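Major capsid protein (Faustovirus, PDB 5J7O) probably forms, as a trimer of double jelly-roll subunits, the building block of the outer protein shell of this large double-stranded DNA virus. Local coordinates at residues 86-91 and 323-328; 106-111 and 388-393; 175-180 and 288-293. One frame throughout, in Å; residues are numbered along the deposited sequence.

Contacts 1 and 2 are antiparallel strand pairs from the two facing sheets of one jelly roll: 88-92 with 320-326, and 99-109 with 389-401. They meet through Ile89 and Phe91 against Ile392. Each has an apolar face turned to the other sheet and a polar one, more exposed in contact 1 with its threonine-aspartate bond, more buried in contact 2, where a water-linked network faces a second subunit. All three are partly buried: contact 1 has an exposed end at Asn86 and Gln328, whereas contact 3, nearest the chain centre and without strand pairing, buries Val175, Tyr177 and Gln290. Contact 3 adjoins contact 2: its Leu293 opens strand 293-298, which pairs with 99-109.

Contact 1: residues 86-91 and 323-328; sequences NSTIQF and TVDIEQ
Thr88 and Asp325 have nearly the same first torsion, -68° to OG1 and -66° to CG, which sets each polar group beside its own backbone N and lays the two side chains alongside one another, pointing the same way. Thr88 OG1 donates to Asp325 OD1 at 2.9 Å, meeting the oxygen from above the carboxylate plane, 39° out of it. This bond lies on the outer face of an antiparallel strand pair in a jelly-roll sheet, where strand 88-92 forms one margin and 320-326 is its inner neighbour. On the same face the methyls CG2 of Thr88 and CG2 of Thr323 touch at 3.6 Å. Gln90 stretches its chain across Thr323, with CG resting on the hydroxyl and NE2 making only a weak, 3.5 Å bond to Thr323 OG1; Glu192, on the next strand, is another weak partner of that hydroxyl.

Ile89 and Val324 form a hydrogen-bonded pair, joined by two backbone bonds. Ile89 N reaches Val324 O at 2.8 Å by an almost straight bond, and Val324 N returns to Ile89 O at 2.7 Å. Ile326 N continues the pattern to Ser87 O at 2.9 Å. Beyond this the pairing opens into loop: Asn86 N still donates to Glu327 O, but from well above the carbonyl plane, and the side chains of Asn86 and Gln328 run side by side.

The other face is apolar and turned into the sandwich. Val324 and Ile326 pack on Phe186, while Ile89 and Phe91 press on Ile392 of the facing sheet. Between the two strands themselves, the end of the Ile89 chain passes over Ile326, with CD1 of Ile89 3.6 Å from CG1 of Ile326.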
loop_
_atom_site.group_PDB
_atom_site.type_symbol
_atom_site.label_atom_id
_atom_site.label_comp_id
_atom_site.label_asym_id
_atom_site.label_seq_id
_atom_site.Cartn_x
_atom_site.Cartn_y
_atom_site.Cartn_z
ATOM N N ASN B 86 13.255 -13.602 -29.897
ATOM C CA ASN B 86 12.719 -13.386 -31.243
ATOM C C ASN B 86 12.502 -14.711 -31.975
ATOM O O ASN B 86 12.970 -14.915 -33.097
ATOM C CB ASN B 86 13.638 -12.458 -32.044
ATOM C CG ASN B 86 13.002 -11.964 -33.328
ATOM O OD1 ASN B 86 11.801 -11.697 -33.379
ATOM N ND2 ASN B 86 13.808 -11.844 -34.378
ATOM N N SER B 87 11.782 -15.624 -31.327
ATOM C CA SER B 87 11.554 -16.943 -31.898
ATOM C C SER B 87 10.245 -17.506 -31.366
ATOM O O SER B 87 9.622 -16.949 -30.459
ATOM C CB SER B 87 12.714 -17.895 -31.588
ATOM O OG SER B 87 12.791 -18.166 -30.199
ATOM N N THR B 88 9.835 -18.628 -31.950
ATOM C CA THR B 88 8.640 -19.348 -31.532
ATOM C C THR B 88 9.045 -20.588 -30.748
ATOM O O THR B 88 9.849 -21.397 -31.224
ATOM C CB THR B 88 7.784 -19.738 -32.738
ATOM O OG1 THR B 88 7.228 -18.559 -33.334
ATOM C CG2 THR B 88 6.654 -20.663 -32.315
ATOM N N ILE B 89 8.490 -20.729 -29.548
ATOM C CA ILE B 89 8.750 -21.861 -28.667
ATOM C C ILE B 89 7.449 -22.636 -28.511
ATOM O O ILE B 89 6.395 -22.041 -28.256
ATOM C CB ILE B 89 9.285 -21.393 -27.303
ATOM C CG1 ILE B 89 10.591 -20.616 -27.483
ATOM C CG2 ILE B 89 9.483 -22.568 -26.368
ATOM C CD1 ILE B 89 11.125 -20.026 -26.200
ATOM N N GLN B 90 7.516 -23.956 -28.671
ATOM C CA GLN B 90 6.323 -24.792 -28.621
ATOM C C GLN B 90 6.528 -25.950 -27.658
ATOM O O GLN B 90 7.519 -26.679 -27.758
ATOM C CB GLN B 90 5.957 -25.333 -30.004
ATOM C CG GLN B 90 4.614 -26.042 -30.029
ATOM C CD GLN B 90 4.374 -26.800 -31.315
ATOM O OE1 GLN B 90 5.101 -27.738 -31.641
ATOM N NE2 GLN B 90 3.346 -26.400 -32.055
ATOM N N PHE B 91 5.581 -26.120 -26.739
ATOM C CA PHE B 91 5.550 -27.250 -25.824
ATOM C C PHE B 91 4.419 -28.190 -26.214
ATOM O O PHE B 91 3.333 -27.744 -26.599
ATOM C CB PHE B 91 5.335 -26.800 -24.375
ATOM C CG PHE B 91 6.346 -25.812 -23.878
ATOM C CD1 PHE B 91 6.165 -24.455 -24.080
ATOM C CD2 PHE B 91 7.466 -26.238 -23.182
ATOM C CE1 PHE B 91 7.089 -23.541 -23.614
ATOM C CE2 PHE B 91 8.393 -25.328 -22.713
ATOM C CZ PHE B 91 8.205 -23.978 -22.930
ATOM N N THR B 323 2.077 -22.783 -27.723
ATOM C CA THR B 323 3.030 -22.059 -28.553
ATOM C C THR B 323 3.218 -20.657 -27.990
ATOM O O THR B 323 2.240 -19.985 -27.649
ATOM C CB THR B 323 2.550 -21.997 -30.006
ATOM O OG1 THR B 323 2.660 -23.295 -30.602
ATOM C CG2 THR B 323 3.369 -20.999 -30.808
ATOM N N VAL B 324 4.473 -20.225 -27.884
ATOM C CA VAL B 324 4.815 -18.935 -27.297
ATOM C C VAL B 324 5.757 -18.204 -28.244
ATOM O O VAL B 324 6.824 -18.726 -28.588
ATOM C CB VAL B 324 5.462 -19.085 -25.910
ATOM C CG1 VAL B 324 5.795 -17.722 -25.341
ATOM C CG2 VAL B 324 4.544 -19.850 -24.966
ATOM N N ASP B 325 5.365 -17.002 -28.661
ATOM C CA ASP B 325 6.243 -16.116 -29.413
ATOM C C ASP B 325 7.014 -15.237 -28.437
ATOM O O ASP B 325 6.429 -14.665 -27.511
ATOM C CB ASP B 325 5.446 -15.254 -30.392
ATOM C CG ASP B 325 4.803 -16.068 -31.498
ATOM O OD1 ASP B 325 5.244 -17.214 -31.730
ATOM O OD2 ASP B 325 3.861 -15.559 -32.142
ATOM N N ILE B 326 8.324 -15.132 -28.643
ATOM C CA ILE B 326 9.218 -14.435 -27.726
ATOM C C ILE B 326 9.621 -13.104 -28.346
ATOM O O ILE B 326 9.987 -13.043 -29.526
ATOM C CB ILE B 326 10.452 -15.289 -27.389
ATOM C CG1 ILE B 326 10.017 -16.603 -26.740
ATOM C CG2 ILE B 326 11.391 -14.533 -26.463
ATOM C CD1 ILE B 326 9.231 -16.419 -25.458
ATOM N N GLU B 327 9.551 -12.042 -27.547
ATOM C CA GLU B 327 9.886 -10.699 -27.991
ATOM C C GLU B 327 11.379 -10.589 -28.307
ATOM O O GLU B 327 12.206 -11.368 -27.823
ATOM C CB GLU B 327 9.488 -9.685 -26.914
ATOM C CG GLU B 327 9.709 -8.224 -27.271
ATOM C CD GLU B 327 8.880 -7.777 -28.457
ATOM O OE1 GLU B 327 7.638 -7.726 -28.331
ATOM O OE2 GLU B 327 9.469 -7.481 -29.517
ATOM N N GLN B 328 11.715 -9.614 -29.151
ATOM C CA GLN B 328 13.112 -9.298 -29.416
ATOM C C GLN B 328 13.795 -8.819 -28.140
ATOM O O GLN B 328 13.159 -8.265 -27.238
ATOM C CB GLN B 328 13.219 -8.225 -30.501
ATOM C CG GLN B 328 12.306 -8.445 -31.696
ATOM C CD GLN B 328 12.416 -7.334 -32.723
ATOM O OE1 GLN B 328 13.515 -6.910 -33.080
ATOM N NE2 GLN B 328 11.274 -6.852 -33.199
#

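Contact 2: residues 106-111 and 388-393; sequences HVQLAA and AVQNIE
The side chains of His106 and Asn391 cross at about a right angle, ring and amide planes 55° apart, with Asn391 ND2 approaching the ring obliquely and lying 3.1 Å from His106 ND1. The register places both residues on the same face of the sheet, and with CG opposite the backbone N in each (chi1 174° in His106, 179° in Asn391) ring and amide are brought together. A water is held 2.6 Å from His106 ND1, and that water donates to Glu393 OE1, also at 2.6 Å. Next along this polar face, the Gln108 amide lays OE1 against CB of Asn391 at 3.6 Å.

Several residues outside the two strands complete this face. Asn294 bonds to both His106 NE2 and Gln108 NE2, Arg77 to Asn391 OD1 and Gln292 to Gln390 OE1, while Lys75 forms a salt bridge with Glu393. Phe296 stacks with the imidazole, and Arg541 of the second subunit packs on His106 and Gln108.

The antiparallel register shifts by one at a beta bulge, with Gln390 the extra residue, and resumes at Leu109 with Val389. Gln108 faces the bulge with both its polar backbone atoms: Gln108 N donates to Asn391 O at 2.9 Å, and Gln108 O accepts from Gln390 N at 2.8 Å. The displaced Gln390 side chain runs along Ala110, Gln390 CD to Ala110 CB 3.6 Å.

The face of Val107, Leu109, Val389 and Ile392 is apolar, with Leu109 CD2 against Val389 CG2 at 3.7 Å and Val107 beside Ile392. Pro83 touches Val389 and Ile392 on this face, and strand 99-109 lies between 389-401 and 293-298.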
loop_
_atom_site.group_PDB
_atom_site.type_symbol
_atom_site.label_atom_id
_atom_site.label_comp_id
_atom_site.label_asym_id
_atom_site.label_seq_id
_atom_site.Cartn_x
_atom_site.Cartn_y
_atom_site.Cartn_z
ATOM N N HIS B 106 8.540 -21.336 -16.725
ATOM C CA HIS B 106 9.787 -20.860 -16.143
ATOM C C HIS B 106 10.695 -20.345 -17.253
ATOM O O HIS B 106 11.029 -21.089 -18.178
ATOM C CB HIS B 106 10.473 -21.980 -15.364
ATOM C CG HIS B 106 11.828 -21.616 -14.840
ATOM N ND1 HIS B 106 12.855 -22.531 -14.735
ATOM C CD2 HIS B 106 12.323 -20.441 -14.387
ATOM C CE1 HIS B 106 13.925 -21.933 -14.244
ATOM N NE2 HIS B 106 13.630 -20.664 -14.024
ATOM N N VAL B 107 11.083 -19.074 -17.171
ATOM C CA VAL B 107 12.012 -18.470 -18.118
ATOM C C VAL B 107 13.258 -18.043 -17.358
ATOM O O VAL B 107 13.165 -17.475 -16.266
ATOM C CB VAL B 107 11.389 -17.269 -18.858
ATOM C CG1 VAL B 107 12.309 -16.804 -19.980
ATOM C CG2 VAL B 107 10.014 -17.629 -19.397
ATOM N N GLN B 108 14.424 -18.318 -17.940
ATOM C CA GLN B 108 15.705 -18.036 -17.304
ATOM C C GLN B 108 16.582 -17.274 -18.284
ATOM O O GLN B 108 16.922 -17.795 -19.350
ATOM C CB GLN B 108 16.388 -19.331 -16.856
ATOM C CG GLN B 108 17.422 -19.147 -15.763
ATOM C CD GLN B 108 17.957 -20.471 -15.251
ATOM O OE1 GLN B 108 18.486 -21.276 -16.016
ATOM N NE2 GLN B 108 17.812 -20.705 -13.953
ATOM N N LEU B 109 16.948 -16.049 -17.921
ATOM C CA LEU B 109 17.748 -15.174 -18.768
ATOM C C LEU B 109 19.104 -14.945 -18.113
ATOM O O LEU B 109 19.175 -14.601 -16.929
ATOM C CB LEU B 109 17.028 -13.847 -19.007
ATOM C CG LEU B 109 15.603 -14.000 -19.545
ATOM C CD1 LEU B 109 14.896 -12.655 -19.632
ATOM C CD2 LEU B 109 15.613 -14.691 -20.901
ATOM N N ALA B 110 20.170 -15.133 -18.888
ATOM C CA ALA B 110 21.518 -15.104 -18.339
ATOM C C ALA B 110 21.859 -13.728 -17.781
ATOM O O ALA B 110 21.384 -12.697 -18.270
ATOM C CB ALA B 110 22.535 -15.498 -19.412
ATOM N N ALA B 111 22.683 -13.722 -16.733
ATOM C CA ALA B 111 23.236 -12.475 -16.226
ATOM C C ALA B 111 23.973 -11.753 -17.343
ATOM O O ALA B 111 24.649 -12.376 -18.168
ATOM C CB ALA B 111 24.177 -12.746 -15.051
ATOM N N ALA B 388 21.866 -15.326 -23.539
ATOM C CA ALA B 388 21.159 -16.564 -23.819
ATOM C C ALA B 388 19.921 -16.710 -22.944
ATOM O O ALA B 388 19.880 -16.245 -21.802
ATOM C CB ALA B 388 22.081 -17.766 -23.608
ATOM N N VAL B 389 18.900 -17.355 -23.507
ATOM C CA VAL B 389 17.783 -17.879 -22.726
ATOM C C VAL B 389 18.239 -19.235 -22.196
ATOM O O VAL B 389 18.245 -20.230 -22.922
ATOM C CB VAL B 389 16.501 -17.991 -23.555
ATOM C CG1 VAL B 389 15.408 -18.681 -22.749
ATOM C CG2 VAL B 389 16.041 -16.615 -24.012
ATOM N N GLN B 390 18.643 -19.273 -20.927
ATOM C CA GLN B 390 19.309 -20.452 -20.388
ATOM C C GLN B 390 18.358 -21.613 -20.134
ATOM O O GLN B 390 18.803 -22.765 -20.130
ATOM C CB GLN B 390 20.045 -20.086 -19.098
ATOM C CG GLN B 390 21.111 -19.020 -19.301
ATOM C CD GLN B 390 21.904 -18.735 -18.045
ATOM O OE1 GLN B 390 21.349 -18.336 -17.021
ATOM N NE2 GLN B 390 23.215 -18.942 -18.115
ATOM N N ASN B 391 17.069 -21.346 -19.933
ATOM C CA ASN B 391 16.114 -22.415 -19.685
ATOM C C ASN B 391 14.702 -21.883 -19.878
ATOM O O ASN B 391 14.402 -20.751 -19.491
ATOM C CB ASN B 391 16.272 -22.992 -18.272
ATOM C CG ASN B 391 15.276 -24.095 -17.977
ATOM O OD1 ASN B 391 15.354 -25.185 -18.544
ATOM N ND2 ASN B 391 14.336 -23.821 -17.080
ATOM N N ILE B 392 13.847 -22.704 -20.483
ATOM C CA ILE B 392 12.418 -22.417 -20.528
ATOM C C ILE B 392 11.651 -23.734 -20.475
ATOM O O ILE B 392 11.887 -24.647 -21.274
ATOM C CB ILE B 392 12.043 -21.562 -21.757
ATOM C CG1 ILE B 392 10.585 -21.109 -21.664
ATOM C CG2 ILE B 392 12.299 -22.300 -23.063
ATOM C CD1 ILE B 392 10.218 -20.020 -22.647
ATOM N N GLU B 393 10.752 -23.853 -19.499
ATOM C CA GLU B 393 10.003 -25.079 -19.269
ATOM C C GLU B 393 8.567 -24.731 -18.915
ATOM O O GLU B 393 8.313 -23.749 -18.212
ATOM C CB GLU B 393 10.627 -25.919 -18.144
ATOM C CG GLU B 393 11.867 -26.700 -18.547
ATOM C CD GLU B 393 12.497 -27.432 -17.375
ATOM O OE1 GLU B 393 12.861 -26.767 -16.382
ATOM O OE2 GLU B 393 12.621 -28.673 -17.444
HETATM O O HOH W 1 12.741 -25.088 -14.420
#

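Contact 3: residues 175-180 and 288-293; sequences VRYCEY and ATQEQL
Tyr177 lays one face of its ring over the CD2 methyl of Leu293, which sits 3.6 Å from the Tyr177 ring centroid and only 8° off the ring normal, a well-centred CH-pi contact. The two side chains come from opposite directions, so the methyl meets the ring head-on while Leu293 CB lies near the phenol end. At the ring's edge, in its plane, a water accepts from Tyr177 OH at 2.9 Å and donates to Glu291 O at 3.1 Å, tying the phenol to the loop backbone; the hydroxyl is also bonded to Gln387.

Gln290 runs antiparallel to the side chains of Tyr177 and Val175. Its CB comes obliquely to the ring, and Gln290 CG packs on Val175 CG2 at 3.6 Å. A bend in the glutamine chain (chi2 -75°) swings the amide back to the strand, where Gln290 NE2 donates weakly to Val175 O at 3.3 Å; Gly282 O is another weak acceptor for this buried nitrogen.

The packing joins the three-stranded sheet 116-118/170-177/333-336 to the start of strand 293-298, which pairs with 99-109. Residues 288-292 belong to the connection between strands 273-280 and 293-298, and connections of this kind are long in hexon-like double jelly-roll capsid proteins.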
loop_
_atom_site.group_PDB
_atom_site.type_symbol
_atom_site.label_atom_id
_atom_site.label_comp_id
_atom_site.label_asym_id
_atom_site.label_seq_id
_atom_site.Cartn_x
_atom_site.Cartn_y
_atom_site.Cartn_z
ATOM N N VAL B 175 22.732 -1.711 -17.243
ATOM C CA VAL B 175 21.643 -2.396 -17.924
ATOM C C VAL B 175 20.441 -2.466 -16.997
ATOM O O VAL B 175 20.569 -2.499 -15.766
ATOM C CB VAL B 175 22.045 -3.806 -18.406
ATOM C CG1 VAL B 175 23.007 -3.709 -19.580
ATOM C CG2 VAL B 175 22.666 -4.601 -17.273
ATOM N N ARG B 176 19.260 -2.474 -17.604
ATOM C CA ARG B 176 18.006 -2.567 -16.880
ATOM C C ARG B 176 17.033 -3.372 -17.722
ATOM O O ARG B 176 17.156 -3.432 -18.948
ATOM C CB ARG B 176 17.415 -1.185 -16.589
ATOM C CG ARG B 176 16.253 -0.818 -17.492
ATOM C CD ARG B 176 16.006 0.677 -17.491
ATOM N NE ARG B 176 15.656 1.195 -16.169
ATOM C CZ ARG B 176 15.775 2.472 -15.812
ATOM N NH1 ARG B 176 16.251 3.366 -16.669
ATOM N NH2 ARG B 176 15.424 2.858 -14.594
ATOM N N TYR B 177 16.064 -3.988 -17.056
ATOM C CA TYR B 177 14.946 -4.618 -17.739
ATOM C C TYR B 177 13.770 -3.654 -17.830
ATOM O O TYR B 177 13.597 -2.768 -16.988
ATOM C CB TYR B 177 14.518 -5.903 -17.023
ATOM C CG TYR B 177 15.376 -7.098 -17.368
ATOM C CD1 TYR B 177 16.507 -7.406 -16.620
ATOM C CD2 TYR B 177 15.066 -7.908 -18.452
ATOM C CE1 TYR B 177 17.302 -8.496 -16.941
ATOM C CE2 TYR B 177 15.854 -8.998 -18.780
ATOM C CZ TYR B 177 16.969 -9.287 -18.022
ATOM O OH TYR B 177 17.752 -10.371 -18.348
ATOM N N CYS B 178 12.964 -3.827 -18.872
ATOM C CA CYS B 178 11.719 -3.085 -18.955
ATOM C C CYS B 178 10.798 -3.496 -17.809
ATOM O O CYS B 178 10.969 -4.547 -17.186
ATOM C CB CYS B 178 11.040 -3.329 -20.297
ATOM S SG CYS B 178 10.353 -4.987 -20.492
ATOM N N GLU B 179 9.836 -2.631 -17.502
ATOM C CA GLU B 179 8.879 -2.953 -16.454
ATOM C C GLU B 179 8.006 -4.119 -16.893
ATOM O O GLU B 179 7.592 -4.207 -18.053
ATOM C CB GLU B 179 8.023 -1.738 -16.108
ATOM C CG GLU B 179 8.756 -0.705 -15.270
ATOM C CD GLU B 179 7.828 0.329 -14.674
ATOM O OE1 GLU B 179 6.806 0.650 -15.315
ATOM O OE2 GLU B 179 8.116 0.815 -13.560
ATOM N N TYR B 180 7.751 -5.025 -15.954
ATOM C CA TYR B 180 6.999 -6.248 -16.205
ATOM C C TYR B 180 7.577 -7.036 -17.384
ATOM O O TYR B 180 6.889 -7.265 -18.384
ATOM C CB TYR B 180 5.527 -5.932 -16.426
ATOM C CG TYR B 180 4.941 -5.169 -15.262
ATOM C CD1 TYR B 180 4.621 -5.819 -14.080
ATOM C CD2 TYR B 180 4.737 -3.797 -15.332
ATOM C CE1 TYR B 180 4.097 -5.133 -13.005
ATOM C CE2 TYR B 180 4.213 -3.100 -14.259
ATOM C CZ TYR B 180 3.895 -3.774 -13.098
ATOM O OH TYR B 180 3.372 -3.092 -12.025
ATOM N N ALA B 288 25.488 -2.350 -13.093
ATOM C CA ALA B 288 26.628 -2.758 -13.909
ATOM C C ALA B 288 26.430 -4.167 -14.450
ATOM O O ALA B 288 26.769 -4.453 -15.604
ATOM C CB ALA B 288 27.918 -2.669 -13.095
ATOM N N THR B 289 25.873 -5.057 -13.632
ATOM C CA THR B 289 25.505 -6.400 -14.061
ATOM C C THR B 289 24.135 -6.727 -13.493
ATOM O O THR B 289 23.942 -6.682 -12.274
ATOM C CB THR B 289 26.534 -7.439 -13.604
ATOM O OG1 THR B 289 27.784 -7.204 -14.262
ATOM C CG2 THR B 289 26.049 -8.845 -13.932
ATOM N N GLN B 290 23.187 -7.039 -14.371
ATOM C CA GLN B 290 21.903 -7.571 -13.937
ATOM C C GLN B 290 22.043 -9.064 -13.675
ATOM O O GLN B 290 22.629 -9.792 -14.483
ATOM C CB GLN B 290 20.823 -7.312 -14.989
ATOM C CG GLN B 290 20.255 -5.899 -14.975
ATOM C CD GLN B 290 19.301 -5.659 -13.820
ATOM O OE1 GLN B 290 18.859 -6.598 -13.157
ATOM N NE2 GLN B 290 18.978 -4.396 -13.575
ATOM N N GLU B 291 21.516 -9.516 -12.542
ATOM C CA GLU B 291 21.623 -10.918 -12.178
ATOM C C GLU B 291 20.742 -11.772 -13.088
ATOM O O GLU B 291 19.903 -11.270 -13.842
ATOM C CB GLU B 291 21.232 -11.122 -10.716
ATOM C CG GLU B 291 21.832 -10.099 -9.769
ATOM C CD GLU B 291 21.592 -10.445 -8.315
ATOM O OE1 GLU B 291 21.880 -9.597 -7.445
ATOM O OE2 GLU B 291 21.115 -11.568 -8.043
ATOM N N GLN B 292 20.948 -13.085 -13.009
ATOM C CA GLN B 292 20.133 -14.023 -13.770
ATOM C C GLN B 292 18.663 -13.849 -13.412
ATOM O O GLN B 292 18.259 -14.092 -12.271
ATOM C CB GLN B 292 20.584 -15.456 -13.492
ATOM C CG GLN B 292 19.732 -16.516 -14.175
ATOM C CD GLN B 292 20.072 -17.921 -13.717
ATOM O OE1 GLN B 292 19.536 -18.409 -12.721
ATOM N NE2 GLN B 292 20.967 -18.581 -14.444
ATOM N N LEU B 293 17.866 -13.421 -14.387
ATOM C CA LEU B 293 16.451 -13.166 -14.154
ATOM C C LEU B 293 15.669 -14.466 -14.292
ATOM O O LEU B 293 15.690 -15.102 -15.352
ATOM C CB LEU B 293 15.934 -12.112 -15.130
ATOM C CG LEU B 293 14.512 -11.609 -14.874
ATOM C CD1 LEU B 293 14.404 -11.006 -13.482
ATOM C CD2 LEU B 293 14.099 -10.597 -15.931
HETATM O O HOH W 2 20.239 -10.742 -16.912
#